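Local atomic coordinates of butyrophilin subfamily 1 member A1 (Bos taurus, PDB entry 4HH8), a protein that may act in the secretion of milk-fat droplets and probably restrains T-cell proliferation, here represented by its two extracellular immunoglobulin-like domains. Residues L62-G66 against Q67-G71; A75-R78 against G79-L83. The protein carries 1 engineered substitution. All coordinates share one frame; numbering follows the deposited sequence.

Contact 1 of 2, residues L62-G66 against Q67-G71; sequences LSREG and QEQEG. Unlike the reference sequence in segment 62-66: L62 (reference Val).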
ATOM      1  N   LEU A  62     -19.277  -9.445  -6.231  1.00 33.73           N
ATOM      2  CA  LEU A  62     -20.533  -9.312  -6.946  1.00 35.71           C
ATOM      3  C   LEU A  62     -21.715  -9.717  -6.062  1.00 36.32           C
ATOM      4  O   LEU A  62     -21.762 -10.831  -5.519  1.00 36.92           O
ATOM      5  CB  LEU A  62     -20.517 -10.069  -8.278  1.00 35.44           C
ATOM      6  CG  LEU A  62     -21.764  -9.884  -9.146  1.00 38.96           C
ATOM      7  CD1 LEU A  62     -22.070  -8.403  -9.455  1.00 39.20           C
ATOM      8  CD2 LEU A  62     -21.733 -10.734 -10.463  1.00 41.10           C
ATOM      9  N   SER A  63     -22.624  -8.772  -5.857  1.00 37.07           N
ATOM     10  CA  SER A  63     -23.918  -9.062  -5.246  1.00 38.30           C
ATOM     11  C   SER A  63     -24.994  -8.812  -6.283  1.00 39.77           C
ATOM     12  O   SER A  63     -24.956  -7.788  -6.976  1.00 41.05           O
ATOM     13  CB  SER A  63     -24.163  -8.150  -4.067  1.00 37.17           C
ATOM     14  OG  SER A  63     -25.302  -8.571  -3.355  1.00 38.93           O
ATOM     15  N   ARG A  64     -25.926  -9.743  -6.424  1.00 41.89           N
ATOM     16  CA  ARG A  64     -27.198  -9.489  -7.138  1.00 44.32           C
ATOM     17  C   ARG A  64     -28.368  -9.952  -6.299  1.00 45.15           C
ATOM     18  O   ARG A  64     -28.279 -10.952  -5.592  1.00 45.27           O
ATOM     19  CB  ARG A  64     -27.265 -10.220  -8.469  1.00 44.63           C
ATOM     20  CG  ARG A  64     -26.583  -9.513  -9.615  1.00 46.95           C
ATOM     21  CD  ARG A  64     -27.115 -10.061 -10.963  1.00 52.51           C
ATOM     22  NE  ARG A  64     -26.024 -10.159 -11.937  1.00 54.34           N
ATOM     23  CZ  ARG A  64     -25.260 -11.238 -12.107  1.00 52.89           C
ATOM     24  NH1 ARG A  64     -25.471 -12.332 -11.387  1.00 50.84           N
ATOM     25  NH2 ARG A  64     -24.281 -11.218 -13.004  1.00 53.39           N
ATOM     26  N   GLU A  65     -29.471  -9.218  -6.368  1.00 46.76           N
ATOM     27  CA  GLU A  65     -30.684  -9.604  -5.650  1.00 48.31           C
ATOM     28  C   GLU A  65     -30.363  -9.954  -4.198  1.00 47.58           C
ATOM     29  O   GLU A  65     -30.787 -11.000  -3.686  1.00 47.86           O
ATOM     30  CB  GLU A  65     -31.386 -10.782  -6.355  1.00 49.26           C
ATOM     31  CG  GLU A  65     -32.722 -10.420  -7.019  1.00 54.69           C
ATOM     32  CD  GLU A  65     -32.585 -10.103  -8.508  1.00 62.08           C
ATOM     33  OE1 GLU A  65     -32.332 -11.046  -9.310  1.00 64.38           O
ATOM     34  OE2 GLU A  65     -32.748  -8.912  -8.878  1.00 64.45           O
ATOM     35  N   GLY A  66     -29.595  -9.073  -3.555  1.00 46.81           N
ATOM     36  CA  GLY A  66     -29.173  -9.223  -2.161  1.00 44.97           C
ATOM     37  C   GLY A  66     -28.353 -10.467  -1.831  1.00 43.97           C
ATOM     38  O   GLY A  66     -28.198 -10.817  -0.653  1.00 43.57           O
ATOM     39  N   GLN A  67     -27.805 -11.131  -2.842  1.00 42.37           N
ATOM     40  CA  GLN A  67     -26.911 -12.257  -2.541  1.00 42.74           C
ATOM     41  C   GLN A  67     -25.537 -12.207  -3.232  1.00 40.94           C
ATOM     42  O   GLN A  67     -25.412 -11.899  -4.418  1.00 39.02           O
ATOM     43  CB  GLN A  67     -27.616 -13.609  -2.768  1.00 43.56           C
ATOM     44  CG  GLN A  67     -29.060 -13.641  -2.192  1.00 49.32           C
ATOM     45  CD  GLN A  67     -29.473 -14.982  -1.594  1.00 57.94           C
ATOM     46  OE1 GLN A  67     -29.222 -16.056  -2.176  1.00 61.50           O
ATOM     47  NE2 GLN A  67     -30.136 -14.925  -0.426  1.00 57.97           N
ATOM     48  N   GLU A  68     -24.506 -12.510  -2.468  1.00 39.95           N
ATOM     49  CA  GLU A  68     -23.193 -12.615  -3.055  1.00 40.57           C
ATOM     50  C   GLU A  68     -23.177 -13.711  -4.135  1.00 40.57           C
ATOM     51  O   GLU A  68     -23.608 -14.829  -3.865  1.00 40.37           O
ATOM     52  CB  GLU A  68     -22.178 -12.944  -1.983  1.00 40.55           C
ATOM     53  CG  GLU A  68     -20.858 -13.398  -2.558  1.00 42.00           C
ATOM     54  CD  GLU A  68     -19.717 -13.254  -1.597  1.00 42.73           C
ATOM     55  OE1 GLU A  68     -19.890 -13.459  -0.373  1.00 43.92           O
ATOM     56  OE2 GLU A  68     -18.634 -12.927  -2.084  1.00 45.55           O
ATOM     57  N   GLN A  69     -22.682 -13.389  -5.332  1.00 40.03           N
ATOM     58  CA  GLN A  69     -22.487 -14.382  -6.392  1.00 40.65           C
ATOM     59  C   GLN A  69     -21.029 -14.880  -6.477  1.00 41.18           C
ATOM     60  O   GLN A  69     -20.242 -14.361  -7.275  1.00 40.97           O
ATOM     61  CB  GLN A  69     -22.901 -13.788  -7.744  1.00 40.76           C
ATOM     62  CG  GLN A  69     -24.322 -13.220  -7.795  1.00 42.37           C
ATOM     63  CD  GLN A  69     -25.371 -14.270  -7.474  1.00 45.03           C
ATOM     64  OE1 GLN A  69     -25.383 -15.359  -8.047  1.00 47.25           O
ATOM     65  NE2 GLN A  69     -26.238 -13.957  -6.527  1.00 46.87           N
ATOM     66  N   GLU A  70     -20.672 -15.894  -5.685  1.00 41.60           N
ATOM     67  CA  GLU A  70     -19.265 -16.354  -5.611  1.00 42.78           C
ATOM     68  C   GLU A  70     -18.663 -16.886  -6.915  1.00 43.18           C
ATOM     69  O   GLU A  70     -17.466 -16.706  -7.180  1.00 43.58           O
ATOM     70  CB  GLU A  70     -19.085 -17.400  -4.512  1.00 43.12           C
ATOM     71  CG  GLU A  70     -19.283 -16.883  -3.095  1.00 45.66           C
ATOM     72  CD  GLU A  70     -18.855 -17.897  -2.025  1.00 52.10           C
ATOM     73  OE1 GLU A  70     -17.737 -17.725  -1.459  1.00 52.54           O
ATOM     74  OE2 GLU A  70     -19.631 -18.859  -1.756  1.00 51.94           O
ATOM     75  N   GLY A  71     -19.481 -17.562  -7.723  1.00 42.88           N
ATOM     76  CA  GLY A  71     -19.005 -18.124  -8.969  1.00 42.12           C
ATOM     77  C   GLY A  71     -18.697 -17.112 -10.063  1.00 42.46           C
ATOM     78  O   GLY A  71     -18.177 -17.475 -11.128  1.00 42.67           O
TER
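R64 and Q67 pair through their backbones in both directions: R64 N gives a proton to Q67 O at 3.0 Å, and Q67 N returns one to R64 O at 2.8 Å. Two residues further from the turn, Q69 N bonds to L62 O at 2.7 Å, nearly straight with 167° at the hydrogen. Q67 O carries a second donor, since the side-chain amide of Q69 folds back and places NE2 3.1 Å from Q67 O. R64 N and Q69 NE2 approach this oxygen from opposite faces of its carbonyl plane. The amide gets there because the Q69 chain turns about its CB-CG bond (chi2 -59°). Q69 CG meanwhile lies 3.9 Å from R64 NH1, where the two side chains cross at about a right angle. With an alanine at this position, Q67 O would probably lose the NE2 donor, and a gap would open beside the R64 guanidinium where CG now lies. The backbone bonds close a tight beta hairpin at the edge of the six-stranded sheet of the V-set domain, strand 61-64 running antiparallel to strand 67-68 through a type I' turn from R64 to Q67. E65 and G66 occupy the turn with positive phi, which suits the glycine well. S63 and E68 form the non-hydrogen-bonded pair, and here S63 CA sends a CA-H...O contact to Q67 O. L62, the substituted residue where the reference sequence has valine, sets CD2 3.5 Å above one face of the R64 guanidinium, offset toward the rim. R64 is gripped farther out by a salt bridge from NH1 to E72. Backbone bonds between S63 and L49 join the hairpin to strand 48-52, while L62 N bonds to the E73 carboxylate.

Contact 2 of 2, residues A75-R78 against G79-L83; sequences AEYR and GRVSL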
ATOM      1  N   ALA A  75     -11.171 -16.032  -8.459  1.00 46.28           N
ATOM      2  CA  ALA A  75     -10.806 -17.076  -7.476  1.00 46.93           C
ATOM      3  C   ALA A  75      -9.877 -16.590  -6.362  1.00 47.38           C
ATOM      4  O   ALA A  75      -9.967 -17.058  -5.225  1.00 47.65           O
ATOM      5  CB  ALA A  75     -10.233 -18.317  -8.164  1.00 47.27           C
ATOM      6  N   GLU A  76      -8.992 -15.658  -6.697  1.00 48.00           N
ATOM      7  CA  GLU A  76      -8.096 -15.024  -5.726  1.00 48.54           C
ATOM      8  C   GLU A  76      -8.776 -13.977  -4.828  1.00 48.20           C
ATOM      9  O   GLU A  76      -8.153 -13.462  -3.890  1.00 48.59           O
ATOM     10  CB  GLU A  76      -6.979 -14.335  -6.475  1.00 49.63           C
ATOM     11  CG  GLU A  76      -7.427 -13.820  -7.831  1.00 53.20           C
ATOM     12  CD  GLU A  76      -6.477 -12.798  -8.390  1.00 58.10           C
ATOM     13  OE1 GLU A  76      -6.302 -11.762  -7.696  1.00 59.81           O
ATOM     14  OE2 GLU A  76      -5.925 -13.029  -9.507  1.00 57.77           O
ATOM     15  N   TYR A  77     -10.030 -13.636  -5.117  1.00 46.49           N
ATOM     16  CA  TYR A  77     -10.787 -12.825  -4.174  1.00 44.85           C
ATOM     17  C   TYR A  77     -11.800 -13.605  -3.373  1.00 44.25           C
ATOM     18  O   TYR A  77     -12.125 -13.226  -2.269  1.00 44.40           O
ATOM     19  CB  TYR A  77     -11.366 -11.583  -4.854  1.00 44.21           C
ATOM     20  CG  TYR A  77     -10.259 -10.584  -5.109  1.00 43.33           C
ATOM     21  CD1 TYR A  77      -9.718  -9.850  -4.055  1.00 41.75           C
ATOM     22  CD2 TYR A  77      -9.701 -10.426  -6.385  1.00 40.39           C
ATOM     23  CE1 TYR A  77      -8.675  -8.956  -4.267  1.00 44.49           C
ATOM     24  CE2 TYR A  77      -8.657  -9.552  -6.609  1.00 42.20           C
ATOM     25  CZ  TYR A  77      -8.146  -8.812  -5.556  1.00 44.07           C
ATOM     26  OH  TYR A  77      -7.130  -7.913  -5.753  1.00 43.81           O
ATOM     27  N   ARG A  78     -12.254 -14.728  -3.905  1.00 44.13           N
ATOM     28  CA  ARG A  78     -13.266 -15.548  -3.252  1.00 43.72           C
ATOM     29  C   ARG A  78     -12.877 -15.914  -1.873  1.00 42.95           C
ATOM     30  O   ARG A  78     -11.765 -16.363  -1.656  1.00 43.77           O
ATOM     31  CB  ARG A  78     -13.446 -16.860  -3.993  1.00 43.88           C
ATOM     32  CG  ARG A  78     -14.665 -16.935  -4.847  1.00 44.89           C
ATOM     33  CD  ARG A  78     -14.601 -18.264  -5.554  1.00 46.98           C
ATOM     34  NE  ARG A  78     -15.028 -18.142  -6.936  1.00 47.75           N
ATOM     35  CZ  ARG A  78     -14.574 -18.906  -7.927  1.00 47.77           C
ATOM     36  NH1 ARG A  78     -13.639 -19.832  -7.683  1.00 47.49           N
ATOM     37  NH2 ARG A  78     -15.043 -18.726  -9.165  1.00 45.12           N
ATOM     38  N   GLY A  79     -13.803 -15.763  -0.935  1.00 42.11           N
ATOM     39  CA  GLY A  79     -13.520 -16.147   0.438  1.00 41.82           C
ATOM     40  C   GLY A  79     -12.757 -15.102   1.259  1.00 41.42           C
ATOM     41  O   GLY A  79     -12.571 -15.294   2.458  1.00 41.24           O
ATOM     42  N   ARG A  80     -12.323 -13.999   0.636  1.00 40.35           N
ATOM     43  CA  ARG A  80     -11.697 -12.897   1.404  1.00 39.32           C
ATOM     44  C   ARG A  80     -12.414 -11.552   1.184  1.00 38.65           C
ATOM     45  O   ARG A  80     -11.947 -10.517   1.648  1.00 38.50           O
ATOM     46  CB  ARG A  80     -10.183 -12.805   1.103  1.00 39.13           C
ATOM     47  CG  ARG A  80      -9.811 -12.819  -0.381  1.00 39.97           C
ATOM     48  CD  ARG A  80      -8.278 -13.016  -0.664  1.00 42.37           C
ATOM     49  NE  ARG A  80      -7.512 -11.919  -0.110  1.00 40.84           N
ATOM     50  CZ  ARG A  80      -6.884 -10.970  -0.798  1.00 41.75           C
ATOM     51  NH1 ARG A  80      -6.802 -10.980  -2.135  1.00 40.81           N
ATOM     52  NH2 ARG A  80      -6.271 -10.026  -0.108  1.00 39.81           N
ATOM     53  N   VAL A  81     -13.547 -11.580   0.480  1.00 37.71           N
ATOM     54  CA  VAL A  81     -14.338 -10.372   0.199  1.00 37.33           C
ATOM     55  C   VAL A  81     -15.740 -10.471   0.785  1.00 37.08           C
ATOM     56  O   VAL A  81     -16.312 -11.559   0.867  1.00 37.97           O
ATOM     57  CB  VAL A  81     -14.466 -10.069  -1.321  1.00 37.03           C
ATOM     58  CG1 VAL A  81     -13.109  -9.792  -1.938  1.00 36.77           C
ATOM     59  CG2 VAL A  81     -15.158 -11.225  -2.062  1.00 36.95           C
ATOM     60  N   SER A  82     -16.284  -9.331   1.200  1.00 36.29           N
ATOM     61  CA  SER A  82     -17.629  -9.248   1.771  1.00 35.10           C
ATOM     62  C   SER A  82     -18.144  -7.827   1.692  1.00 34.99           C
ATOM     63  O   SER A  82     -17.374  -6.881   1.679  1.00 34.75           O
ATOM     64  CB  SER A  82     -17.692  -9.763   3.231  1.00 35.09           C
ATOM     65  OG  SER A  82     -16.924  -8.962   4.117  1.00 33.61           O
ATOM     66  N   LEU A  83     -19.465  -7.695   1.686  1.00 34.87           N
ATOM     67  CA  LEU A  83     -20.127  -6.431   1.519  1.00 34.10           C
ATOM     68  C   LEU A  83     -20.261  -5.820   2.876  1.00 34.84           C
ATOM     69  O   LEU A  83     -20.714  -6.485   3.806  1.00 35.18           O
ATOM     70  CB  LEU A  83     -21.528  -6.663   0.947  1.00 33.95           C
ATOM     71  CG  LEU A  83     -22.320  -5.425   0.539  1.00 31.70           C
ATOM     72  CD1 LEU A  83     -21.547  -4.598  -0.499  1.00 25.83           C
ATOM     73  CD2 LEU A  83     -23.678  -5.876   0.040  1.00 31.75           C
TER
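A type II beta turn from Y77 to R80 leads into strand 81-85 of the V-set domain, closed by R80 N bonding to Y77 O at 3.0 Å. G79 holds the third position with phi 82°, where a CB would clash with R78 O. From the last position of the turn, the side chain of R80 doubles back: CG is 3.0 Å from Y77 O and CD 3.3 Å from E76 O. CG stands between the backbone N and the carbonyl carbon (chi1 49°), which sets the chain out across Y77 O, and a bend at chi3 swings the guanidinium round to E76. R80 NH1 makes a weak but straight bond to E76 O, which lies in the guanidinium plane at its edge. The same NH1 comes 3.5 Å from Y77 CE1; guanidinium and ring run almost parallel, their planes 17° apart, but the approach is oblique. V81 crosses Y77 at about a right angle, its CG1 packing 3.8 Å from Y77 CB. Y77 O is thus flanked by R80 CG and both V81 methyls, whereas E76 O meets R80 alone. R80 NH2 forms a salt bridge with D104, the arginine-aspartate bridge familiar from immunoglobulin V domains, between the start of strand 81-85 and the loop before strand 106-114, and bonds to Q98 O; Y77 OH has weak bonds to D104 and Y108. Y77 and R80 both rest on I97 of strand 92-97, whose partner strand 81-85 forms an outer edge of the four-stranded sheet, and V81 touches F61 of strand 61-64 in the other sheet.

How the contacts relate
Both contacts belong to the V-set domain and follow each other along the chain, with centres 12 Å apart. Contact 1 forms the hairpin at the outer edge of the six-stranded sheet, whereas contact 2 turns the chain into strand 81-85, the edge strand of the four-stranded sheet. Together they frame the passage from one sheet of the immunoglobulin sandwich to the other. The two meet directly: E70 O lies 2.8 Å from R78 NE, a probable hydrogen bond, and E68 OE2 packs 3.9 Å from V81 CG2. The connection after strand 67-68 is therefore tied to the turn before strand 81-85 as well as joined to it through the chain.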